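Alpha-1,3-glucanase (Paenibacillus glycanilyticus, PDB 6K0P) hydrolyses alpha-1,3-glucan as a family 87 glycoside hydrolase, here represented by its catalytic domain bound to nigerose. Local coordinates at residues Ile479-Ile484 with Val509-Ile514; Gly436-Arg441 with Asp483-Val488; Ser540-Lys545 with Arg567-Asn572; Ala387-Tyr392 with Gln400-Ala405. The protein carries 1 engineered substitution. All blocks are in the same frame, centred on the assembly; numbering follows the deposited sequence.

Overall arrangement
From the N terminus, interaction 4 comes first and closes the shortest loop, with seven residues between 387-392 and 400-405; it joins two differently inclined strands inside the beta-helix. Interaction 2 then brings 483-488 back beside 436-441 over 41 intervening residues. Interaction 1 opens before interaction 2 has closed, so the two cross, sharing Asp-483 and Ile-484 on strand 475-485. Interaction 3 follows in series and pairs the last two coils at the C-terminal end. Neighbours are stitched by backbone bonds: Gly-436 to Leu-402, Lys-480 to Gly-436, and Val-509 to Ser-540. The contacts thus follow successive coils, and interactions 3 and 4 lie about 23 Å apart between centres.

Interaction 1 of 4, residues Ile479-Ile484 with Val509-Ile514; sequences IKNVDI and VENVNI
Val-509 opens the parallel pairing of two successive coils of the beta-helix, setting its CA-H against Ile-479 O. Glu-510 gives its N-H to this carbonyl (N to Ile-479 O 2.8 Å) and accepts from Asn-481 N. Its extended side chain runs alongside Lys-480, but the charged ends, Glu-510 OE1 and Lys-480 NZ, stay 5.2 Å apart and are bridged by a water. At the corner, Asn-511 and Asn-481 both adopt left-handed backbone angles and lie side by side as in asparagine ladders, Asn-511 ND2 donating to Asn-481 OD1 (3.2 Å), with the amide planes 27° apart. Asn-543 bonds to Asn-511 OD1 on one side, while Asp-435 takes Asn-481 ND2 on the other. Val-512 turns inward, its CG2 3.9 Å from Val-482 CB. Asn-513 faces Asp-483 alongside, each CG beside its backbone N, and matching first and second torsions leave amide and carboxylate nearly coplanar. Asn-513 ND2 meets Asp-483 OD1 at 2.9 Å in a fairly straight bond (164°). A leucine in place of Asp-483 would probably leave Asn-513 ND2 without this acceptor and Arg-13 without its salt-bridge mate. Inside the coil, Ile-514 ends the pairing, with CG1 4.2 Å from Ile-484 CD1.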
loop_
_atom_site.group_PDB
_atom_site.type_symbol
_atom_site.label_atom_id
_atom_site.label_comp_id
_atom_site.label_asym_id
_atom_site.label_seq_id
_atom_site.Cartn_x
_atom_site.Cartn_y
_atom_site.Cartn_z
ATOM N N ILE A 479 5.820 2.646 20.443
ATOM C CA ILE A 479 5.189 3.487 19.425
ATOM C C ILE A 479 5.577 4.916 19.759
ATOM O O ILE A 479 5.168 5.443 20.799
ATOM C CB ILE A 479 3.660 3.328 19.412
ATOM C CG1 ILE A 479 3.263 1.896 19.033
ATOM C CG2 ILE A 479 3.014 4.350 18.466
ATOM C CD1 ILE A 479 1.861 1.497 19.455
ATOM N N LYS A 480 6.373 5.549 18.902
ATOM C CA LYS A 480 6.861 6.876 19.241
ATOM C C LYS A 480 6.907 7.778 18.020
ATOM O O LYS A 480 7.129 7.321 16.894
ATOM C CB LYS A 480 8.222 6.820 19.946
ATOM C CG LYS A 480 9.343 6.174 19.166
ATOM C CD LYS A 480 10.639 6.220 19.982
ATOM C CE LYS A 480 11.756 5.427 19.331
ATOM N NZ LYS A 480 13.027 5.513 20.128
ATOM N N ASN A 481 6.686 9.073 18.268
ATOM C CA ASN A 481 6.805 10.122 17.251
ATOM C C ASN A 481 5.784 9.934 16.125
ATOM O O ASN A 481 6.122 9.819 14.947
ATOM C CB ASN A 481 8.244 10.214 16.732
ATOM C CG ASN A 481 9.234 10.419 17.857
ATOM O OD1 ASN A 481 9.070 11.324 18.668
ATOM N ND2 ASN A 481 10.249 9.563 17.932
ATOM N N VAL A 482 4.512 9.912 16.509
ATOM C CA VAL A 482 3.427 9.610 15.582
ATOM C C VAL A 482 2.423 10.750 15.587
ATOM O O VAL A 482 1.993 11.204 16.653
ATOM C CB VAL A 482 2.730 8.284 15.930
ATOM C CG1 VAL A 482 1.584 8.020 14.934
ATOM C CG2 VAL A 482 3.712 7.141 15.905
ATOM N N ASP A 483 2.027 11.185 14.401
ATOM C CA ASP A 483 0.929 12.125 14.241
ATOM C C ASP A 483 -0.226 11.400 13.569
ATOM O O ASP A 483 -0.067 10.852 12.471
ATOM C CB ASP A 483 1.366 13.334 13.423
ATOM C CG ASP A 483 2.402 14.154 14.144
ATOM O OD1 ASP A 483 2.153 14.506 15.310
ATOM O OD2 ASP A 483 3.478 14.411 13.569
ATOM N N ILE A 484 -1.381 11.399 14.226
ATOM C CA ILE A 484 -2.576 10.718 13.738
ATOM C C ILE A 484 -3.609 11.800 13.460
ATOM O O ILE A 484 -4.119 12.444 14.390
ATOM C CB ILE A 484 -3.095 9.686 14.746
ATOM C CG1 ILE A 484 -2.080 8.545 14.881
ATOM C CG2 ILE A 484 -4.452 9.156 14.317
ATOM C CD1 ILE A 484 -2.335 7.615 16.061
ATOM N N VAL A 509 3.944 4.288 24.536
ATOM C CA VAL A 509 3.536 5.256 23.520
ATOM C C VAL A 509 4.148 6.592 23.917
ATOM O O VAL A 509 3.939 7.050 25.046
ATOM C CB VAL A 509 2.002 5.363 23.456
ATOM C CG1 VAL A 509 1.562 6.278 22.330
ATOM C CG2 VAL A 509 1.363 3.970 23.303
ATOM N N GLU A 510 4.906 7.215 23.008
ATOM C CA GLU A 510 5.652 8.431 23.336
ATOM C C GLU A 510 5.567 9.434 22.193
ATOM O O GLU A 510 5.806 9.075 21.036
ATOM C CB GLU A 510 7.134 8.107 23.576
ATOM C CG GLU A 510 7.400 7.014 24.605
ATOM C CD GLU A 510 8.871 6.627 24.687
ATOM O OE1 GLU A 510 9.651 7.003 23.778
ATOM O OE2 GLU A 510 9.244 5.934 25.660
ATOM N N ASN A 511 5.282 10.697 22.511
ATOM C CA ASN A 511 5.289 11.786 21.526
ATOM C C ASN A 511 4.309 11.497 20.383
ATOM O O ASN A 511 4.694 11.308 19.227
ATOM C CB ASN A 511 6.690 12.045 20.955
ATOM C CG ASN A 511 7.712 12.344 22.024
ATOM O OD1 ASN A 511 7.392 12.927 23.056
ATOM N ND2 ASN A 511 8.958 11.957 21.773
ATOM N N VAL A 512 3.031 11.463 20.738
ATOM C CA VAL A 512 1.971 11.130 19.794
ATOM C C VAL A 512 0.914 12.221 19.862
ATOM O O VAL A 512 0.506 12.627 20.954
ATOM C CB VAL A 512 1.366 9.744 20.083
ATOM C CG1 VAL A 512 0.141 9.493 19.213
ATOM C CG2 VAL A 512 2.415 8.664 19.847
ATOM N N ASN A 513 0.481 12.698 18.697
ATOM C CA ASN A 513 -0.613 13.652 18.585
ATOM C C ASN A 513 -1.771 12.977 17.865
ATOM O O ASN A 513 -1.579 12.383 16.796
ATOM C CB ASN A 513 -0.165 14.894 17.812
ATOM C CG ASN A 513 0.931 15.639 18.523
ATOM O OD1 ASN A 513 0.788 15.997 19.692
ATOM N ND2 ASN A 513 2.048 15.853 17.838
ATOM N N ILE A 514 -2.955 13.041 18.461
ATOM C CA ILE A 514 -4.163 12.454 17.891
ATOM C C ILE A 514 -5.147 13.592 17.666
ATOM O O ILE A 514 -5.701 14.141 18.628
ATOM C CB ILE A 514 -4.761 11.379 18.806
ATOM C CG1 ILE A 514 -3.753 10.236 19.020
ATOM C CG2 ILE A 514 -6.069 10.852 18.214
ATOM C CD1 ILE A 514 -4.010 9.406 20.278
HETATM O O HOH W 1 12.200 5.762 23.159
HETATM O O HOH W 2 4.285 13.392 17.214
#

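Interaction 2 of 4, residues Gly436-Arg441 with Asp483-Val488; sequences GATLDR and DINNPV
The shortest direct hydrogen bond between the segments is Asp-483 N to Ala-437 O, 2.8 Å, which starts a parallel ladder between neighbouring coils of the right-handed beta-helix. Leu-439 carries it on, donating through N to Asp-483 O and accepting at O from Asn-485 N. Side chains alternate about this backbone. On the inward side Leu-439 CD1 rests 4.3 Å from Ile-484 CG1. On the outward side a water links Thr-438 OG1, 2.9 Å away, to Asp-483 OD2, and Arg-13 also bonds to that hydroxyl. Thr-438 CG2 lies across the amide of Asn-485, 3.7 Å from its ND2. Asp-440 and Asn-485 run alongside one another, CG in each turned beside the backbone N, so that OD1 and ND2 are brought level. Asn-485 ND2 donates to Asp-440 OD1 at 2.9 Å, in its own amide plane and from the syn side of the carboxylate, although the two flat groups are 48° apart. The remaining oxygens have partners too: Asp-440 OD2 bonds to Tyr-403 OH, and Asn-485 OD1 to Asn-515 ND2. An alanine at Asp-440 would remove both acceptors and is likely to leave the Asn-485 amide freer to turn and the Tyr-403 hydroxyl without its mate. Beyond it the coil bends at Arg-441, whose guanidinium is salt-bridged to Asp-406 and whose N donates almost straight to Asn-485 O, at 2.9 Å and 170°.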
loop_
_atom_site.group_PDB
_atom_site.type_symbol
_atom_site.label_atom_id
_atom_site.label_comp_id
_atom_site.label_asym_id
_atom_site.label_seq_id
_atom_site.Cartn_x
_atom_site.Cartn_y
_atom_site.Cartn_z
ATOM N N GLY A 436 8.256 7.399 14.215
ATOM C CA GLY A 436 8.100 8.404 13.183
ATOM C C GLY A 436 7.062 7.991 12.165
ATOM O O GLY A 436 7.373 7.275 11.212
ATOM N N ALA A 437 5.818 8.398 12.366
ATOM C CA ALA A 437 4.764 7.994 11.451
ATOM C C ALA A 437 3.696 9.071 11.406
ATOM O O ALA A 437 3.368 9.672 12.430
ATOM C CB ALA A 437 4.140 6.659 11.882
ATOM N N THR A 438 3.170 9.326 10.216
ATOM C CA THR A 438 1.990 10.164 10.061
ATOM C C THR A 438 0.907 9.303 9.446
ATOM O O THR A 438 1.152 8.634 8.438
ATOM C CB THR A 438 2.281 11.381 9.181
ATOM O OG1 THR A 438 3.329 12.147 9.795
ATOM C CG2 THR A 438 1.034 12.250 9.034
ATOM N N LEU A 439 -0.269 9.285 10.074
ATOM C CA LEU A 439 -1.387 8.454 9.631
ATOM C C LEU A 439 -2.588 9.369 9.446
ATOM O O LEU A 439 -3.111 9.918 10.425
ATOM C CB LEU A 439 -1.702 7.352 10.644
ATOM C CG LEU A 439 -0.547 6.406 10.975
ATOM C CD1 LEU A 439 -0.934 5.495 12.134
ATOM C CD2 LEU A 439 -0.133 5.575 9.764
ATOM N N ASP A 440 -3.024 9.537 8.194
ATOM C CA ASP A 440 -4.100 10.462 7.851
ATOM C C ASP A 440 -5.329 9.670 7.442
ATOM O O ASP A 440 -5.276 8.875 6.499
ATOM C CB ASP A 440 -3.693 11.365 6.686
ATOM C CG ASP A 440 -2.633 12.378 7.061
ATOM O OD1 ASP A 440 -2.367 12.537 8.272
ATOM O OD2 ASP A 440 -2.075 13.019 6.138
ATOM N N ARG A 441 -6.437 9.886 8.144
ATOM C CA ARG A 441 -7.712 9.287 7.749
ATOM C C ARG A 441 -7.612 7.762 7.659
ATOM O O ARG A 441 -8.029 7.144 6.671
ATOM C CB ARG A 441 -8.247 9.901 6.447
ATOM C CG ARG A 441 -8.479 11.420 6.517
ATOM C CD ARG A 441 -8.777 12.052 5.136
ATOM N NE ARG A 441 -7.727 11.704 4.182
ATOM C CZ ARG A 441 -6.574 12.354 4.055
ATOM N NH1 ARG A 441 -6.315 13.427 4.797
ATOM N NH2 ARG A 441 -5.666 11.922 3.188
ATOM N N ASP A 483 2.027 11.185 14.401
ATOM C CA ASP A 483 0.929 12.125 14.241
ATOM C C ASP A 483 -0.226 11.400 13.569
ATOM O O ASP A 483 -0.067 10.852 12.471
ATOM C CB ASP A 483 1.366 13.334 13.423
ATOM C CG ASP A 483 2.402 14.154 14.144
ATOM O OD1 ASP A 483 2.153 14.506 15.310
ATOM O OD2 ASP A 483 3.478 14.411 13.569
ATOM N N ILE A 484 -1.381 11.399 14.226
ATOM C CA ILE A 484 -2.576 10.718 13.738
ATOM C C ILE A 484 -3.609 11.800 13.460
ATOM O O ILE A 484 -4.119 12.444 14.390
ATOM C CB ILE A 484 -3.095 9.686 14.746
ATOM C CG1 ILE A 484 -2.080 8.545 14.881
ATOM C CG2 ILE A 484 -4.452 9.156 14.317
ATOM C CD1 ILE A 484 -2.335 7.615 16.061
ATOM N N ASN A 485 -3.901 12.025 12.187
ATOM C CA ASN A 485 -4.757 13.129 11.775
ATOM C C ASN A 485 -6.074 12.585 11.255
ATOM O O ASN A 485 -6.082 11.752 10.342
ATOM C CB ASN A 485 -4.069 13.952 10.688
ATOM C CG ASN A 485 -2.786 14.572 11.174
ATOM O OD1 ASN A 485 -2.767 15.254 12.202
ATOM N ND2 ASN A 485 -1.699 14.324 10.455
ATOM N N ASN A 486 -7.177 13.059 11.834
ATOM C CA ASN A 486 -8.519 12.737 11.371
ATOM C C ASN A 486 -8.734 11.233 11.177
ATOM O O ASN A 486 -9.218 10.801 10.126
ATOM C CB ASN A 486 -8.811 13.495 10.081
ATOM C CG ASN A 486 -10.278 13.469 9.688
ATOM O OD1 ASN A 486 -11.156 13.195 10.509
ATOM N ND2 ASN A 486 -10.550 13.754 8.417
ATOM N N PRO A 487 -8.379 10.404 12.162
ATOM C CA PRO A 487 -8.673 8.974 12.028
ATOM C C PRO A 487 -10.176 8.782 11.946
ATOM O O PRO A 487 -10.945 9.576 12.496
ATOM C CB PRO A 487 -8.115 8.375 13.321
ATOM C CG PRO A 487 -8.259 9.476 14.326
ATOM C CD PRO A 487 -7.991 10.751 13.546
ATOM N N VAL A 488 -10.592 7.715 11.254
ATOM C CA VAL A 488 -12.021 7.472 11.052
ATOM C C VAL A 488 -12.762 7.450 12.384
ATOM O O VAL A 488 -13.830 8.061 12.530
ATOM C CB VAL A 488 -12.245 6.181 10.240
ATOM C CG1 VAL A 488 -13.745 5.921 10.038
ATOM C CG2 VAL A 488 -11.539 6.289 8.896
HETATM O O HOH W 3 3.184 14.866 10.811
HETATM O O HOH W 4 -8.109 14.934 6.775
#

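Interaction 3 of 4, residues Ser540-Lys545 with Arg567-Asn572; sequences SFTNVK and RVSGNN
Asn-571 lays its amide across the corner made by Thr-542 and Asn-543, one end bonded before the bend and the other after it. With CG beside the backbone N (chi1 -53°), its ND2 meets Phe-541 O at 2.9 Å in a straight bond of 169°, although the donor stands 60° above the carbonyl plane. The same oxygen also accepts from Val-568 N, which comes much closer to the carbonyl plane. At the other end Asn-571 OD1 takes the N-H of Val-544 at 3.0 Å while passing 3.3 Å from Val-544 CB, a snug crossing of the two side chains. Bonded at both ends, ND2 giving and OD1 accepting, the amide is held in its rotation. On the outer side of the corner Thr-542 straddles its neighbours: OG1 lies over Val-568 CB at 3.4 Å, and CG2 faces Ser-569 OG. Asn-543 N donates to Ser-569 O at 2.8 Å. Lys-545 doubles back through bends at chi2 and chi4, bringing NZ to Gly-570 O at 2.8 Å, and its CD slants across Asn-572 CG. Trp-573 adds an edge-to-face contact with the Phe-541 ring. Here the final stretch of the chain, partly strand and partly irregular, lies against the preceding coil, ending the right-handed parallel beta-helix at its C-terminal side.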
loop_
_atom_site.group_PDB
_atom_site.type_symbol
_atom_site.label_atom_id
_atom_site.label_comp_id
_atom_site.label_asym_id
_atom_site.label_seq_id
_atom_site.Cartn_x
_atom_site.Cartn_y
_atom_site.Cartn_z
ATOM N N SER A 540 1.943 2.489 28.719
ATOM C CA SER A 540 2.435 3.767 29.215
ATOM C C SER A 540 2.321 4.826 28.128
ATOM O O SER A 540 2.505 4.537 26.942
ATOM C CB SER A 540 3.896 3.648 29.644
ATOM O OG SER A 540 4.041 2.689 30.675
ATOM N N PHE A 541 2.025 6.055 28.549
ATOM C CA PHE A 541 1.812 7.181 27.647
ATOM C C PHE A 541 2.639 8.360 28.129
ATOM O O PHE A 541 2.492 8.796 29.275
ATOM C CB PHE A 541 0.328 7.555 27.592
ATOM C CG PHE A 541 -0.550 6.427 27.134
ATOM C CD1 PHE A 541 -0.921 5.417 28.012
ATOM C CD2 PHE A 541 -0.968 6.346 25.812
ATOM C CE1 PHE A 541 -1.711 4.360 27.594
ATOM C CE2 PHE A 541 -1.761 5.300 25.383
ATOM C CZ PHE A 541 -2.133 4.297 26.270
ATOM N N THR A 542 3.507 8.868 27.261
ATOM C CA THR A 542 4.323 10.041 27.543
ATOM C C THR A 542 4.112 11.023 26.403
ATOM O O THR A 542 4.325 10.672 25.239
ATOM C CB THR A 542 5.799 9.653 27.618
ATOM O OG1 THR A 542 5.972 8.598 28.570
ATOM C CG2 THR A 542 6.653 10.853 28.023
ATOM N N ASN A 543 3.698 12.244 26.730
ATOM C CA ASN A 543 3.534 13.295 25.726
ATOM C C ASN A 543 2.570 12.863 24.621
ATOM O O ASN A 543 2.842 13.023 23.427
ATOM C CB ASN A 543 4.881 13.743 25.154
ATOM C CG ASN A 543 4.785 15.063 24.423
ATOM O OD1 ASN A 543 3.942 15.901 24.747
ATOM N ND2 ASN A 543 5.639 15.254 23.423
ATOM N N VAL A 544 1.432 12.308 25.027
ATOM C CA VAL A 544 0.378 11.912 24.099
ATOM C C VAL A 544 -0.740 12.941 24.225
ATOM O O VAL A 544 -1.369 13.071 25.283
ATOM C CB VAL A 544 -0.112 10.482 24.362
ATOM C CG1 VAL A 544 -1.274 10.138 23.426
ATOM C CG2 VAL A 544 1.039 9.481 24.175
ATOM N N LYS A 545 -0.972 13.695 23.152
ATOM C CA LYS A 545 -1.995 14.733 23.122
ATOM C C LYS A 545 -3.190 14.242 22.315
ATOM O O LYS A 545 -3.027 13.728 21.203
ATOM C CB LYS A 545 -1.440 16.011 22.489
ATOM C CG LYS A 545 -0.299 16.673 23.272
ATOM C CD LYS A 545 -0.709 16.941 24.723
ATOM C CE LYS A 545 0.177 17.998 25.376
ATOM N NZ LYS A 545 1.576 17.537 25.564
ATOM N N ARG A 567 -0.061 7.252 32.866
ATOM C CA ARG A 567 0.180 8.591 32.328
ATOM C C ARG A 567 1.496 9.074 32.922
ATOM O O ARG A 567 1.541 9.614 34.029
ATOM C CB ARG A 567 -0.966 9.522 32.701
ATOM C CG ARG A 567 -2.310 9.179 32.059
ATOM C CD ARG A 567 -3.423 9.890 32.809
ATOM N NE ARG A 567 -4.736 9.786 32.173
ATOM C CZ ARG A 567 -5.545 8.736 32.286
ATOM N NH1 ARG A 567 -5.181 7.668 32.990
ATOM N NH2 ARG A 567 -6.722 8.742 31.681
ATOM N N VAL A 568 2.588 8.870 32.187
ATOM C CA VAL A 568 3.907 9.222 32.709
ATOM C C VAL A 568 4.027 10.731 32.888
ATOM O O VAL A 568 4.299 11.227 33.989
ATOM C CB VAL A 568 5.016 8.652 31.806
ATOM C CG1 VAL A 568 6.383 9.014 32.367
ATOM C CG2 VAL A 568 4.871 7.137 31.682
ATOM N N SER A 569 3.810 11.480 31.812
ATOM C CA SER A 569 3.895 12.933 31.807
ATOM C C SER A 569 3.394 13.422 30.457
ATOM O O SER A 569 3.355 12.664 29.481
ATOM C CB SER A 569 5.333 13.413 32.015
ATOM O OG SER A 569 6.171 12.993 30.947
ATOM N N GLY A 570 3.006 14.695 30.418
ATOM C CA GLY A 570 2.737 15.367 29.160
ATOM C C GLY A 570 1.459 14.976 28.451
ATOM O O GLY A 570 1.314 15.281 27.265
ATOM N N ASN A 571 0.523 14.319 29.129
ATOM C CA ASN A 571 -0.734 13.914 28.513
ATOM C C ASN A 571 -1.840 14.891 28.894
ATOM O O ASN A 571 -1.934 15.315 30.051
ATOM C CB ASN A 571 -1.122 12.493 28.940
ATOM C CG ASN A 571 -0.001 11.486 28.710
ATOM O OD1 ASN A 571 0.382 11.215 27.572
ATOM N ND2 ASN A 571 0.530 10.924 29.794
ATOM N N ASN A 572 -2.682 15.248 27.924
ATOM C CA ASN A 572 -3.801 16.156 28.183
ATOM C C ASN A 572 -5.126 15.415 28.354
ATOM O O ASN A 572 -6.195 15.897 27.952
ATOM C CB ASN A 572 -3.888 17.246 27.115
ATOM C CG ASN A 572 -4.373 16.723 25.779
ATOM O OD1 ASN A 572 -4.222 15.541 25.481
ATOM N ND2 ASN A 572 -4.972 17.601 24.972
#

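Interaction 4 of 4, residues Ala387-Tyr392 with Gln400-Ala405; sequences AAFAVY and QNLYGA
Phe-389 and Leu-402 meet inside the parallel beta-helix, between two short strands that belong to different faces and run steeply inclined to each other, with no hydrogen bond across. The two side chains reach in from their own strands and slide past one another in opposite directions. In Phe-389, CG lies beside the backbone N and anti to the carbonyl carbon (chi1 -55°), which carries the ring toward Leu-402. Leu-402 starts the same way and then extends to CD1 with chi2 at 176°, laying its branches along the ring. Its CD1 stands 4.1 Å from the ring centroid, only 10° off the normal, a CH-pi contact over the face. CD2 lies over the same face, toward Phe-389 CE1, at 3.9 Å, and Leu-402 CB reaches Phe-389 CZ, 3.8 Å away. The leucine thus covers one face, CD1 over the centre, CD2 toward CE1 and CB toward CZ. The rim is met differently: Tyr-403 O lies near the ring plane, 3.6 Å from Phe-389 CZ, and the Gly-404 CA sits beside CE2. Leu-378 and Ala-437, from neighbouring coils, touch Phe-389 and Leu-402 respectively, consistent with the apolar interior of the helix. Ala-388 packs alongside, with CB 4.3 Å from Gly-404 CA. The glycine matters for room, since a CB on it would come 3.2 Å from Ala-388 CB and 3.3 Å from Phe-389 CE2.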
loop_
_atom_site.group_PDB
_atom_site.type_symbol
_atom_site.label_atom_id
_atom_site.label_comp_id
_atom_site.label_asym_id
_atom_site.label_seq_id
_atom_site.Cartn_x
_atom_site.Cartn_y
_atom_site.Cartn_z
ATOM N N ALA A 387 -4.514 -3.150 6.351
ATOM C CA ALA A 387 -3.795 -2.022 6.933
ATOM C C ALA A 387 -2.701 -1.499 6.007
ATOM O O ALA A 387 -2.211 -2.201 5.121
ATOM C CB ALA A 387 -3.186 -2.410 8.291
ATOM N N ALA A 388 -2.305 -0.242 6.234
ATOM C CA ALA A 388 -1.135 0.285 5.535
ATOM C C ALA A 388 0.131 -0.456 5.953
ATOM O O ALA A 388 0.967 -0.812 5.112
ATOM C CB ALA A 388 -1.012 1.793 5.781
ATOM N N PHE A 389 0.288 -0.705 7.251
ATOM C CA PHE A 389 1.452 -1.386 7.801
ATOM C C PHE A 389 0.953 -2.396 8.820
ATOM O O PHE A 389 0.074 -2.082 9.621
ATOM C CB PHE A 389 2.396 -0.375 8.484
ATOM C CG PHE A 389 2.816 0.747 7.586
ATOM C CD1 PHE A 389 3.862 0.571 6.686
ATOM C CD2 PHE A 389 2.149 1.967 7.613
ATOM C CE1 PHE A 389 4.231 1.593 5.830
ATOM C CE2 PHE A 389 2.520 2.995 6.762
ATOM C CZ PHE A 389 3.569 2.807 5.875
ATOM N N ALA A 390 1.501 -3.610 8.789
ATOM C CA ALA A 390 1.029 -4.644 9.700
ATOM C C ALA A 390 2.195 -5.484 10.184
ATOM O O ALA A 390 3.003 -5.963 9.379
ATOM C CB ALA A 390 -0.019 -5.541 9.032
ATOM N N VAL A 391 2.267 -5.676 11.499
ATOM C CA VAL A 391 3.306 -6.503 12.099
ATOM C C VAL A 391 2.633 -7.540 12.987
ATOM O O VAL A 391 1.880 -7.190 13.907
ATOM C CB VAL A 391 4.366 -5.670 12.845
ATOM C CG1 VAL A 391 3.760 -4.808 13.933
ATOM C CG2 VAL A 391 5.472 -6.568 13.398
ATOM N N TYR A 392 2.872 -8.809 12.684
ATOM C CA TYR A 392 2.269 -9.932 13.385
ATOM C C TYR A 392 3.397 -10.670 14.096
ATOM O O TYR A 392 4.095 -11.491 13.491
ATOM C CB TYR A 392 1.540 -10.834 12.392
ATOM C CG TYR A 392 0.485 -10.126 11.553
ATOM C CD1 TYR A 392 -0.807 -9.937 12.033
ATOM C CD2 TYR A 392 0.788 -9.654 10.278
ATOM C CE1 TYR A 392 -1.772 -9.298 11.259
ATOM C CE2 TYR A 392 -0.171 -9.022 9.501
ATOM C CZ TYR A 392 -1.439 -8.841 9.994
ATOM O OH TYR A 392 -2.387 -8.199 9.223
ATOM N N GLN A 400 10.093 2.675 10.595
ATOM C CA GLN A 400 10.562 4.025 10.877
ATOM C C GLN A 400 10.307 4.949 9.697
ATOM O O GLN A 400 10.571 4.586 8.547
ATOM C CB GLN A 400 12.057 3.992 11.182
ATOM C CG GLN A 400 12.652 5.321 11.591
ATOM C CD GLN A 400 14.102 5.153 12.003
ATOM O OE1 GLN A 400 14.953 4.795 11.185
ATOM N NE2 GLN A 400 14.383 5.370 13.281
ATOM N N ASN A 401 9.811 6.151 9.994
ATOM C CA ASN A 401 9.491 7.179 9.000
ATOM C C ASN A 401 8.457 6.673 7.989
ATOM O O ASN A 401 8.742 6.444 6.811
ATOM C CB ASN A 401 10.730 7.762 8.314
ATOM C CG ASN A 401 10.383 8.981 7.493
ATOM O OD1 ASN A 401 9.459 9.708 7.842
ATOM N ND2 ASN A 401 11.095 9.206 6.399
ATOM N N LEU A 402 7.234 6.537 8.489
ATOM C CA LEU A 402 6.124 5.973 7.732
ATOM C C LEU A 402 5.092 7.047 7.432
ATOM O O LEU A 402 4.843 7.932 8.257
ATOM C CB LEU A 402 5.419 4.877 8.533
ATOM C CG LEU A 402 6.288 3.821 9.205
ATOM C CD1 LEU A 402 5.408 2.883 10.040
ATOM C CD2 LEU A 402 7.069 3.059 8.136
ATOM N N TYR A 403 4.467 6.946 6.261
ATOM C CA TYR A 403 3.266 7.713 5.964
ATOM C C TYR A 403 2.188 6.733 5.528
ATOM O O TYR A 403 2.397 5.954 4.591
ATOM C CB TYR A 403 3.503 8.746 4.856
ATOM C CG TYR A 403 2.244 9.543 4.594
ATOM C CD1 TYR A 403 1.825 10.521 5.490
ATOM C CD2 TYR A 403 1.449 9.282 3.489
ATOM C CE1 TYR A 403 0.658 11.239 5.276
ATOM C CE2 TYR A 403 0.279 10.001 3.263
ATOM C CZ TYR A 403 -0.107 10.973 4.161
ATOM O OH TYR A 403 -1.264 11.688 3.949
ATOM N N GLY A 404 1.056 6.758 6.203
ATOM C CA GLY A 404 -0.087 5.949 5.802
ATOM C C GLY A 404 -1.340 6.792 5.738
ATOM O O GLY A 404 -1.532 7.690 6.553
ATOM N N ALA A 405 -2.201 6.492 4.762
ATOM C CA ALA A 405 -3.395 7.319 4.612
ATOM C C ALA A 405 -4.492 6.577 3.866
ATOM O O ALA A 405 -4.228 5.742 2.993
ATOM C CB ALA A 405 -3.098 8.652 3.906
#